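PDB 5L92: cytochrome P450 from Bacillus megaterium, which binds and oxidises steroids such as corticosterone, probably as a haem-dependent monooxygenase that activates molecular oxygen at its haem iron. Local coordinates for residues 50-55 with 339-344; 155-160 with 195-200; 325-330 with 335-340. All blocks are in the same frame, centred on the assembly; numbering follows the deposited sequence.

Overall arrangement
From the N terminus, the chain opens contact 1 at 50-55, where helix 52-60 begins just after strand 46-49, and closes it only at 339-344, just ahead of the cysteine-ligand loop. Contact 2 is nested within that long loop: 155-160 meets 195-200 on the G helix, 177-207, closing a loop that holds most of the F helix, 158-169, and the first part of the G helix. Contact 3 follows in series, as 325-330 folds back on 335-340 in the meander before helix 355-372. Its second segment runs into that of contact 1; the two share P339 and N340 and touch, Y52 packing on Y326 and F327. Contact 2 lies across the chain's centre, about 36 Å from contact 1 between centres.

Contact 1: residues 50-55 with 339-344. With HEM (protoporphyrin IX containing Fe), chain C.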
loop_
_atom_site.group_PDB
_atom_site.type_symbol
_atom_site.label_atom_id
_atom_site.label_comp_id
_atom_site.label_asym_id
_atom_site.label_seq_id
_atom_site.Cartn_x
_atom_site.Cartn_y
_atom_site.Cartn_z
ATOM N N PHE A 50 -6.737 -2.681 -18.139
ATOM C CA PHE A 50 -5.798 -1.568 -18.176
ATOM C C PHE A 50 -6.436 -0.191 -18.284
ATOM O O PHE A 50 -5.754 0.800 -18.025
ATOM C CB PHE A 50 -4.832 -1.728 -19.356
ATOM C CG PHE A 50 -3.894 -2.905 -19.239
ATOM C CD1 PHE A 50 -2.753 -2.834 -18.469
ATOM C CD2 PHE A 50 -4.131 -4.072 -19.942
ATOM C CE1 PHE A 50 -1.874 -3.934 -18.365
ATOM C CE2 PHE A 50 -3.257 -5.151 -19.855
ATOM C CZ PHE A 50 -2.131 -5.081 -19.058
ATOM N N HIS A 51 -7.672 -0.088 -18.717
ATOM C CA HIS A 51 -8.267 1.220 -18.900
ATOM C C HIS A 51 -9.084 1.592 -17.683
ATOM O O HIS A 51 -9.562 0.735 -16.932
ATOM C CB HIS A 51 -9.116 1.285 -20.175
ATOM C CG HIS A 51 -10.348 0.433 -20.153
ATOM N ND1 HIS A 51 -10.331 -0.917 -19.849
ATOM C CD2 HIS A 51 -11.636 0.738 -20.440
ATOM C CE1 HIS A 51 -11.559 -1.396 -19.943
ATOM N NE2 HIS A 51 -12.369 -0.410 -20.293
ATOM N N TYR A 52 -9.218 2.904 -17.500
ATOM C CA TYR A 52 -9.789 3.465 -16.275
ATOM C C TYR A 52 -11.185 2.938 -16.028
ATOM O O TYR A 52 -11.536 2.570 -14.898
ATOM C CB TYR A 52 -9.817 4.991 -16.367
ATOM C CG TYR A 52 -10.284 5.720 -15.136
ATOM C CD1 TYR A 52 -11.630 5.744 -14.773
ATOM C CD2 TYR A 52 -9.387 6.412 -14.348
ATOM C CE1 TYR A 52 -12.039 6.432 -13.643
ATOM C CE2 TYR A 52 -9.784 7.083 -13.239
ATOM C CZ TYR A 52 -11.108 7.105 -12.891
ATOM O OH TYR A 52 -11.464 7.805 -11.769
ATOM N N ASP A 53 -12.008 2.918 -17.068
ATOM C CA ASP A 53 -13.398 2.535 -16.890
ATOM C C ASP A 53 -13.489 1.071 -16.514
ATOM O O ASP A 53 -14.353 0.687 -15.722
ATOM C CB ASP A 53 -14.187 2.822 -18.178
ATOM C CG ASP A 53 -15.693 2.589 -18.019
ATOM O OD1 ASP A 53 -16.346 3.381 -17.292
ATOM O OD2 ASP A 53 -16.218 1.614 -18.616
ATOM N N GLY A 54 -12.585 0.258 -17.062
ATOM C CA GLY A 54 -12.532 -1.150 -16.699
ATOM C C GLY A 54 -12.091 -1.366 -15.264
ATOM O O GLY A 54 -12.696 -2.156 -14.524
ATOM N N VAL A 55 -11.014 -0.686 -14.853
ATOM C CA VAL A 55 -10.562 -0.817 -13.471
ATOM C C VAL A 55 -11.675 -0.385 -12.522
ATOM O O VAL A 55 -11.995 -1.083 -11.547
ATOM C CB VAL A 55 -9.267 -0.010 -13.243
ATOM C CG1 VAL A 55 -8.939 0.075 -11.757
ATOM C CG2 VAL A 55 -8.088 -0.626 -13.995
ATOM N N PRO A 339 -8.400 17.911 -12.496
ATOM C CA PRO A 339 -8.782 17.018 -11.401
ATOM C C PRO A 339 -7.763 15.872 -11.254
ATOM O O PRO A 339 -6.849 15.765 -12.041
ATOM C CB PRO A 339 -10.156 16.505 -11.846
ATOM C CG PRO A 339 -10.026 16.439 -13.337
ATOM C CD PRO A 339 -9.162 17.634 -13.724
ATOM N N ASN A 340 -7.922 15.028 -10.235
ATOM C CA ASN A 340 -7.028 13.889 -10.070
ATOM C C ASN A 340 -7.825 12.804 -9.338
ATOM O O ASN A 340 -7.690 12.577 -8.130
ATOM C CB ASN A 340 -5.757 14.293 -9.319
ATOM C CG ASN A 340 -4.720 13.149 -9.221
ATOM O OD1 ASN A 340 -4.947 12.026 -9.674
ATOM N ND2 ASN A 340 -3.591 13.451 -8.636
ATOM N N VAL A 341 -8.680 12.127 -10.086
ATOM C CA VAL A 341 -9.594 11.177 -9.479
ATOM C C VAL A 341 -8.951 9.810 -9.595
ATOM O O VAL A 341 -9.433 8.935 -10.304
ATOM C CB VAL A 341 -10.997 11.222 -10.106
ATOM C CG1 VAL A 341 -11.940 10.311 -9.284
ATOM C CG2 VAL A 341 -11.562 12.692 -10.071
ATOM N N HIS A 342 -7.830 9.642 -8.918
ATOM C CA HIS A 342 -7.121 8.394 -9.030
ATOM C C HIS A 342 -7.760 7.354 -8.107
ATOM O O HIS A 342 -8.626 7.649 -7.284
ATOM C CB HIS A 342 -5.670 8.613 -8.689
ATOM C CG HIS A 342 -5.497 9.050 -7.282
ATOM N ND1 HIS A 342 -5.619 8.179 -6.218
ATOM C CD2 HIS A 342 -5.333 10.282 -6.751
ATOM C CE1 HIS A 342 -5.470 8.850 -5.092
ATOM N NE2 HIS A 342 -5.292 10.127 -5.387
ATOM N N MET A 343 -7.339 6.113 -8.293
ATOM C CA MET A 343 -7.838 4.976 -7.537
ATOM C C MET A 343 -6.704 4.301 -6.772
ATOM O O MET A 343 -6.700 3.088 -6.611
ATOM C CB MET A 343 -8.529 3.986 -8.493
ATOM C CG MET A 343 -9.844 4.545 -9.039
ATOM S SD MET A 343 -10.835 3.485 -10.113
ATOM C CE MET A 343 -9.904 3.630 -11.644
ATOM N N ALA A 344 -5.725 5.073 -6.316
ATOM C CA ALA A 344 -4.560 4.468 -5.700
ATOM C C ALA A 344 -4.925 3.799 -4.379
ATOM O O ALA A 344 -4.188 2.933 -3.917
ATOM C CB ALA A 344 -3.460 5.516 -5.518
HETATM C CHA HEM C . -7.283 -1.540 1.397
HETATM C CHB HEM C . -3.742 0.999 -0.827
HETATM C CHC HEM C . -2.067 2.541 3.406
HETATM C CHD HEM C . -5.266 -0.374 5.578
HETATM C C1A HEM C . -6.485 -0.935 0.433
HETATM C C2A HEM C . -6.708 -1.001 -0.995
HETATM C C3A HEM C . -5.728 -0.315 -1.602
HETATM C C4A HEM C . -4.863 0.235 -0.584
HETATM C CMA HEM C . -5.561 -0.118 -3.122
HETATM C CAA HEM C . -7.867 -1.756 -1.703
HETATM C CBA HEM C . -7.742 -3.275 -1.569
HETATM C CGA HEM C . -8.654 -4.006 -2.519
HETATM O O1A HEM C . -9.602 -3.416 -3.054
HETATM O O2A HEM C . -8.437 -5.201 -2.781
HETATM C C1B HEM C . -2.991 1.686 0.096
HETATM C C2B HEM C . -1.968 2.690 -0.164
HETATM C C3B HEM C . -1.506 3.094 1.031
HETATM C C4B HEM C . -2.212 2.355 2.059
HETATM C CMB HEM C . -1.561 3.193 -1.562
HETATM C CAB HEM C . -0.455 4.167 1.385
HETATM C CBB HEM C . -0.142 5.182 0.565
HETATM C C1C HEM C . -2.796 1.885 4.371
HETATM C C2C HEM C . -2.570 1.955 5.789
HETATM C C3C HEM C . -3.457 1.172 6.377
HETATM C C4C HEM C . -4.253 0.530 5.368
HETATM C CMC HEM C . -1.527 2.829 6.532
HETATM C CAC HEM C . -3.495 0.984 7.899
HETATM C CBC HEM C . -4.602 1.268 8.579
HETATM C C1D HEM C . -6.088 -0.949 4.653
HETATM C C2D HEM C . -7.157 -1.878 4.959
HETATM C C3D HEM C . -7.741 -2.212 3.799
HETATM C C4D HEM C . -7.029 -1.505 2.740
HETATM C CMD HEM C . -7.479 -2.348 6.403
HETATM C CAD HEM C . -8.935 -3.169 3.558
HETATM C CBD HEM C . -10.266 -2.393 3.514
HETATM C CGD HEM C . -11.461 -3.245 3.133
HETATM O O1D HEM C . -12.612 -2.856 3.434
HETATM O O2D HEM C . -11.308 -4.319 2.497
HETATM N NA HEM C . -5.354 -0.168 0.675
HETATM N NB HEM C . -3.090 1.502 1.458
HETATM N NC HEM C . -3.829 0.992 4.148
HETATM N ND HEM C . -6.026 -0.779 3.295
HETATM FE FE HEM C . -4.619 0.468 2.433
#
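M343 lays its terminal methyl over one face of the Y52 ring, with CE 3.7 Å from the ring centroid and only 8° off the normal. This Met-aromatic contact joins the start of the B helix of the cytochrome P450 fold, helix 52-60, to the chain that runs into the cysteine-ligand loop. The CH-pi contact of the methyl is the close one; M343 SD stands farther off, 4.9 Å from the Y52 centroid. A bend at chi3 (-77°) turns CE off the extended first part of the side chain and brings it above the ring, where a flexible, unbranched thioether fits between the ring and V55. On that other flank V55 CG1 meets M343 CE at 3.7 Å, valine being a small branched side chain whose CG1 fits against the methyl, on the side facing 339-344. The opposite face of the tyrosine is stacked by Y326, so the ring is held between a sulfur side chain and a second aromatic.

Tyrosine suits this place because it offers apolar faces for packing and a hydroxyl at the end of the ring. With CG anti to the backbone N (chi1 -176°), the ring reaches across to V341, the centre of an inverse gamma turn, and Y52 OH donates to V341 O at 2.7 Å in the carbonyl plane. R347 adds a weak bond to the same hydroxyl, while D323 accepts from Y52 N. Next along, H342 ND1 receives A344 N at 3.1 Å, nearly straight and in the imidazole plane, and A344 O lies 3.4 Å from the haem methyl CMA.

Contact 2: residues 155-160 with 195-200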
loop_
_atom_site.group_PDB
_atom_site.type_symbol
_atom_site.label_atom_id
_atom_site.label_comp_id
_atom_site.label_asym_id
_atom_site.label_seq_id
_atom_site.Cartn_x
_atom_site.Cartn_y
_atom_site.Cartn_z
ATOM N N ILE A 155 7.323 -1.827 19.714
ATOM C CA ILE A 155 8.168 -1.460 18.597
ATOM C C ILE A 155 9.510 -2.155 18.651
ATOM O O ILE A 155 10.190 -2.233 17.631
ATOM C CB ILE A 155 8.331 0.075 18.553
ATOM C CG1 ILE A 155 8.920 0.488 17.217
ATOM C CG2 ILE A 155 9.212 0.576 19.716
ATOM C CD1 ILE A 155 8.052 0.150 16.030
ATOM N N GLU A 156 9.877 -2.736 19.805
ATOM C CA GLU A 156 11.084 -3.562 19.882
ATOM C C GLU A 156 11.010 -4.780 18.960
ATOM O O GLU A 156 12.046 -5.367 18.617
ATOM C CB GLU A 156 11.326 -4.017 21.334
ATOM C CG GLU A 156 11.606 -2.864 22.351
ATOM C CD GLU A 156 10.374 -1.997 22.722
ATOM O OE1 GLU A 156 9.211 -2.429 22.550
ATOM O OE2 GLU A 156 10.582 -0.859 23.202
ATOM N N ASP A 157 9.819 -5.169 18.536
ATOM C CA ASP A 157 9.687 -6.253 17.578
ATOM C C ASP A 157 9.702 -5.784 16.122
ATOM O O ASP A 157 9.408 -6.588 15.242
ATOM C CB ASP A 157 8.399 -7.023 17.864
ATOM C CG ASP A 157 8.441 -7.729 19.202
ATOM O OD1 ASP A 157 9.568 -8.014 19.665
ATOM O OD2 ASP A 157 7.365 -7.995 19.776
ATOM N N GLN A 158 10.051 -4.514 15.859
ATOM C CA GLN A 158 10.004 -3.964 14.499
ATOM C C GLN A 158 10.700 -4.856 13.477
ATOM O O GLN A 158 10.236 -4.982 12.344
ATOM C CB GLN A 158 10.625 -2.562 14.478
ATOM C CG GLN A 158 10.905 -1.954 13.053
ATOM C CD GLN A 158 12.321 -2.264 12.541
ATOM O OE1 GLN A 158 13.300 -1.991 13.230
ATOM N NE2 GLN A 158 12.430 -2.840 11.335
ATOM N N ARG A 159 11.818 -5.476 13.845
ATOM C CA ARG A 159 12.593 -6.205 12.854
ATOM C C ARG A 159 11.899 -7.502 12.445
ATOM O O ARG A 159 11.944 -7.887 11.272
ATOM C CB ARG A 159 13.993 -6.472 13.394
ATOM C CG ARG A 159 14.837 -7.401 12.503
ATOM C CD ARG A 159 16.217 -7.660 13.108
ATOM N NE ARG A 159 16.653 -6.513 13.906
ATOM C CZ ARG A 159 16.631 -6.459 15.235
ATOM N NH1 ARG A 159 16.230 -7.498 15.952
ATOM N NH2 ARG A 159 17.026 -5.356 15.845
ATOM N N GLN A 160 11.231 -8.181 13.384
ATOM C CA GLN A 160 10.399 -9.321 12.991
ATOM C C GLN A 160 9.269 -8.873 12.077
ATOM O O GLN A 160 8.999 -9.510 11.049
ATOM C CB GLN A 160 9.798 -10.015 14.211
ATOM C CG GLN A 160 10.786 -10.609 15.180
ATOM C CD GLN A 160 10.113 -11.608 16.134
ATOM O OE1 GLN A 160 9.773 -12.712 15.735
ATOM N NE2 GLN A 160 9.909 -11.204 17.386
ATOM N N GLU A 195 0.396 -15.117 12.865
ATOM C CA GLU A 195 -0.772 -15.528 13.641
ATOM C C GLU A 195 -0.407 -15.855 15.080
ATOM O O GLU A 195 -1.024 -15.337 16.015
ATOM C CB GLU A 195 -1.447 -16.721 12.970
ATOM C CG GLU A 195 -2.159 -16.291 11.716
ATOM C CD GLU A 195 -2.696 -17.445 10.959
ATOM O OE1 GLU A 195 -2.944 -18.465 11.624
ATOM O OE2 GLU A 195 -2.862 -17.341 9.715
ATOM N N THR A 196 0.614 -16.688 15.289
ATOM C CA THR A 196 0.880 -17.101 16.663
ATOM C C THR A 196 1.379 -15.928 17.479
ATOM O O THR A 196 1.034 -15.812 18.658
ATOM C CB THR A 196 1.868 -18.293 16.732
ATOM O OG1 THR A 196 3.074 -17.987 16.049
ATOM C CG2 THR A 196 1.279 -19.512 16.104
ATOM N N TYR A 197 2.142 -15.022 16.857
ATOM C CA TYR A 197 2.472 -13.755 17.502
ATOM C C TYR A 197 1.214 -13.075 18.014
ATOM O O TYR A 197 1.123 -12.715 19.194
ATOM C CB TYR A 197 3.206 -12.817 16.522
ATOM C CG TYR A 197 3.626 -11.519 17.160
ATOM C CD1 TYR A 197 2.768 -10.425 17.198
ATOM C CD2 TYR A 197 4.865 -11.405 17.762
ATOM C CE1 TYR A 197 3.143 -9.265 17.807
ATOM C CE2 TYR A 197 5.260 -10.247 18.362
ATOM C CZ TYR A 197 4.390 -9.174 18.398
ATOM O OH TYR A 197 4.760 -7.993 19.008
ATOM N N PHE A 198 0.216 -12.893 17.146
ATOM C CA PHE A 198 -0.931 -12.103 17.570
ATOM C C PHE A 198 -1.889 -12.864 18.488
ATOM O O PHE A 198 -2.635 -12.233 19.237
ATOM C CB PHE A 198 -1.668 -11.547 16.346
ATOM C CG PHE A 198 -1.091 -10.235 15.862
ATOM C CD1 PHE A 198 -1.316 -9.069 16.574
ATOM C CD2 PHE A 198 -0.287 -10.191 14.741
ATOM C CE1 PHE A 198 -0.767 -7.860 16.175
ATOM C CE2 PHE A 198 0.259 -8.998 14.304
ATOM C CZ PHE A 198 0.035 -7.823 15.019
ATOM N N TYR A 199 -1.910 -14.193 18.456
ATOM C CA TYR A 199 -2.692 -14.888 19.475
ATOM C C TYR A 199 -2.132 -14.631 20.860
ATOM O O TYR A 199 -2.892 -14.454 21.815
ATOM C CB TYR A 199 -2.748 -16.384 19.189
ATOM C CG TYR A 199 -3.826 -16.710 18.186
ATOM C CD1 TYR A 199 -5.155 -16.490 18.502
ATOM C CD2 TYR A 199 -3.527 -17.216 16.933
ATOM C CE1 TYR A 199 -6.148 -16.775 17.629
ATOM C CE2 TYR A 199 -4.535 -17.522 16.039
ATOM C CZ TYR A 199 -5.848 -17.296 16.400
ATOM O OH TYR A 199 -6.896 -17.549 15.548
ATOM N N ARG A 200 -0.805 -14.575 20.986
ATOM C CA ARG A 200 -0.209 -14.202 22.267
ATOM C C ARG A 200 -0.599 -12.778 22.656
ATOM O O ARG A 200 -1.107 -12.543 23.755
ATOM C CB ARG A 200 1.306 -14.372 22.210
ATOM C CG ARG A 200 2.018 -14.106 23.530
ATOM C CD ARG A 200 3.486 -14.448 23.454
ATOM N NE ARG A 200 4.168 -13.865 22.311
ATOM C CZ ARG A 200 4.543 -12.594 22.216
ATOM N NH1 ARG A 200 4.293 -11.718 23.197
ATOM N NH2 ARG A 200 5.169 -12.191 21.119
HETATM O O HOH W 1 5.859 -8.917 22.063
#
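Y197 and D157 meet through one direct hydrogen bond: Y197 OH donates to D157 OD2 at 2.7 Å. The phenol comes in on the side of OD2 turned away from the other carboxylate oxygen, its anti lone pair. D157 OD2 lies at the ring's edge, near its plane and 3.4 Å from Y197 CE2, while the carboxylate itself stands almost upright to the ring, the two planes 84° apart. An aspartate fits because, with CG anti to the carbonyl carbon (chi1 -66°), the short side chain points across to the G helix and brings OD2 to the phenol.

The contact joins the N-terminal end of the F helix, 158-169, with the turn before it, to the long G helix, 177-207, of the P450 fold. D157 is the N-cap residue, although its side chain makes no capping bond; this pair of helices flanks the substrate pocket, to which I168 contributes.

A water adds a second, looser link. It donates to D157 OD2 at 2.9 Å and accepts weakly from R200 NH1. The two donors on OD2, with R200 nearby although paired with E204, would be expected to favour the ionised form.

Apolar and aromatic contacts fix the ring, and tyrosine suits both tasks: it packs among F161, which meets it edge-to-face, V153 and P154 while its hydroxyl reaches the acid, and Y197 CD1 lies over the face of F198.

Contact 3: residues 325-330 with 335-340; sequences EYFEDP and IDRKPN
R337 reaches across to the backbone carbonyls of E328 and D329, a partnership that uses two of its three guanidinium nitrogens. NH1 donates to E328 O at 2.7 Å, at an angle of 168° and close to the guanidinium plane. From NH2 a bond of 3.1 Å goes to D329 O, approaching from above the carbonyl plane, while its second link to E328 O is long and weak. The chain runs extended as far as CD, then folds at chi3 (-66°) so that the guanidinium faces the two carbonyls. V332 O takes another NH2 bond, and NE forms a salt bridge with E281.

This is the meander of the P450 fold, and R337 with E281 and R284 on helix 275-285 corresponds to the family's Glu-Arg-Arg triad. A leucine in place of R337 would probably take from E281 its salt bridge with this arginine and leave the carbonyls of E328 and D329 without these donors, freeing the loop to shift.

F327 is a buried apolar ring filling the space between R337, N340 and R284; its CB lies 4.0 Å from R337 NH1. F327 CE1 rests 3.6 Å from N340 OD1, an amide oxygen buried with no hydrogen-bond partner in the model.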
loop_
_atom_site.group_PDB
_atom_site.type_symbol
_atom_site.label_atom_id
_atom_site.label_comp_id
_atom_site.label_asym_id
_atom_site.label_seq_id
_atom_site.Cartn_x
_atom_site.Cartn_y
_atom_site.Cartn_z
ATOM N N GLU A 325 -8.177 9.593 -21.409
ATOM C CA GLU A 325 -9.573 9.987 -21.285
ATOM C C GLU A 325 -9.883 10.595 -19.921
ATOM O O GLU A 325 -10.860 11.324 -19.785
ATOM C CB GLU A 325 -10.491 8.783 -21.554
ATOM C CG GLU A 325 -10.397 8.181 -22.990
ATOM C CD GLU A 325 -11.196 8.932 -24.058
ATOM O OE1 GLU A 325 -12.377 9.295 -23.828
ATOM O OE2 GLU A 325 -10.647 9.141 -25.165
ATOM N N TYR A 326 -9.088 10.326 -18.897
ATOM C CA TYR A 326 -9.407 10.864 -17.575
ATOM C C TYR A 326 -8.304 11.744 -17.035
ATOM O O TYR A 326 -8.491 12.365 -15.990
ATOM C CB TYR A 326 -9.709 9.739 -16.550
ATOM C CG TYR A 326 -10.978 8.960 -16.827
ATOM C CD1 TYR A 326 -11.028 8.062 -17.880
ATOM C CD2 TYR A 326 -12.133 9.120 -16.035
ATOM C CE1 TYR A 326 -12.195 7.338 -18.158
ATOM C CE2 TYR A 326 -13.298 8.380 -16.309
ATOM C CZ TYR A 326 -13.313 7.513 -17.380
ATOM O OH TYR A 326 -14.440 6.781 -17.688
ATOM N N PHE A 327 -7.149 11.795 -17.686
ATOM C CA PHE A 327 -6.033 12.548 -17.126
ATOM C C PHE A 327 -5.334 13.219 -18.306
ATOM O O PHE A 327 -4.604 12.557 -19.043
ATOM C CB PHE A 327 -5.077 11.657 -16.351
ATOM C CG PHE A 327 -5.698 10.954 -15.155
ATOM C CD1 PHE A 327 -5.753 11.574 -13.909
ATOM C CD2 PHE A 327 -6.191 9.677 -15.272
ATOM C CE1 PHE A 327 -6.305 10.919 -12.815
ATOM C CE2 PHE A 327 -6.751 9.020 -14.159
ATOM C CZ PHE A 327 -6.806 9.639 -12.957
ATOM N N GLU A 328 -5.591 14.502 -18.502
ATOM C CA GLU A 328 -4.921 15.226 -19.584
ATOM C C GLU A 328 -3.399 15.224 -19.399
ATOM O O GLU A 328 -2.893 15.403 -18.294
ATOM C CB GLU A 328 -5.457 16.655 -19.671
ATOM C CG GLU A 328 -4.828 17.456 -20.797
ATOM C CD GLU A 328 -5.687 18.626 -21.248
ATOM O OE1 GLU A 328 -6.314 19.280 -20.378
ATOM O OE2 GLU A 328 -5.737 18.881 -22.475
ATOM N N ASP A 329 -2.673 14.941 -20.481
ATOM C CA ASP A 329 -1.208 14.836 -20.487
ATOM C C ASP A 329 -0.756 13.826 -19.445
ATOM O O ASP A 329 0.044 14.132 -18.546
ATOM C CB ASP A 329 -0.548 16.179 -20.232
ATOM C CG ASP A 329 -0.933 17.200 -21.262
ATOM O OD1 ASP A 329 -0.641 16.957 -22.450
ATOM O OD2 ASP A 329 -1.538 18.224 -20.885
ATOM N N PRO A 330 -1.331 12.655 -19.501
ATOM C CA PRO A 330 -1.147 11.614 -18.510
ATOM C C PRO A 330 0.237 11.227 -18.123
ATOM O O PRO A 330 0.437 10.878 -17.005
ATOM C CB PRO A 330 -1.872 10.439 -19.132
ATOM C CG PRO A 330 -1.952 10.727 -20.541
ATOM C CD PRO A 330 -2.028 12.170 -20.677
ATOM N N ILE A 335 2.550 18.748 -10.189
ATOM C CA ILE A 335 2.248 18.793 -8.757
ATOM C C ILE A 335 0.915 19.461 -8.476
ATOM O O ILE A 335 0.406 19.339 -7.363
ATOM C CB ILE A 335 3.300 19.516 -7.888
ATOM C CG1 ILE A 335 3.506 20.982 -8.321
ATOM C CG2 ILE A 335 4.605 18.732 -7.765
ATOM C CD1 ILE A 335 4.387 21.772 -7.294
ATOM N N ASP A 336 0.363 20.226 -9.424
ATOM C CA ASP A 336 -0.889 20.942 -9.205
ATOM C C ASP A 336 -2.054 20.281 -9.916
ATOM O O ASP A 336 -3.117 20.898 -10.034
ATOM C CB ASP A 336 -0.760 22.419 -9.641
ATOM C CG ASP A 336 -0.363 22.591 -11.123
ATOM O OD1 ASP A 336 0.237 21.687 -11.740
ATOM O OD2 ASP A 336 -0.638 23.676 -11.668
ATOM N N ARG A 337 -1.889 19.020 -10.352
ATOM C CA ARG A 337 -2.857 18.365 -11.225
ATOM C C ARG A 337 -4.273 18.424 -10.676
ATOM O O ARG A 337 -4.537 18.029 -9.531
ATOM C CB ARG A 337 -2.469 16.901 -11.475
ATOM C CG ARG A 337 -3.457 16.215 -12.393
ATOM C CD ARG A 337 -3.023 14.841 -12.852
ATOM N NE ARG A 337 -1.840 14.864 -13.704
ATOM C CZ ARG A 337 -1.880 14.932 -15.025
ATOM N NH1 ARG A 337 -3.051 14.999 -15.666
ATOM N NH2 ARG A 337 -0.745 14.928 -15.705
ATOM N N LYS A 338 -5.191 18.878 -11.532
ATOM C CA LYS A 338 -6.626 19.008 -11.227
ATOM C C LYS A 338 -7.402 18.801 -12.517
ATOM O O LYS A 338 -7.082 19.404 -13.546
ATOM C CB LYS A 338 -7.003 20.373 -10.643
ATOM C CG LYS A 338 -6.677 20.552 -9.183
ATOM C CD LYS A 338 -7.187 21.907 -8.622
ATOM C CE LYS A 338 -8.730 21.996 -8.616
ATOM N NZ LYS A 338 -9.273 23.062 -7.704
ATOM N N PRO A 339 -8.400 17.911 -12.496
ATOM C CA PRO A 339 -8.782 17.018 -11.401
ATOM C C PRO A 339 -7.763 15.872 -11.254
ATOM O O PRO A 339 -6.849 15.765 -12.041
ATOM C CB PRO A 339 -10.156 16.505 -11.846
ATOM C CG PRO A 339 -10.026 16.439 -13.337
ATOM C CD PRO A 339 -9.162 17.634 -13.724
ATOM N N ASN A 340 -7.922 15.028 -10.235
ATOM C CA ASN A 340 -7.028 13.889 -10.070
ATOM C C ASN A 340 -7.825 12.804 -9.338
ATOM O O ASN A 340 -7.690 12.577 -8.130
ATOM C CB ASN A 340 -5.757 14.293 -9.319
ATOM C CG ASN A 340 -4.720 13.149 -9.221
ATOM O OD1 ASN A 340 -4.947 12.026 -9.674
ATOM N ND2 ASN A 340 -3.591 13.451 -8.636
#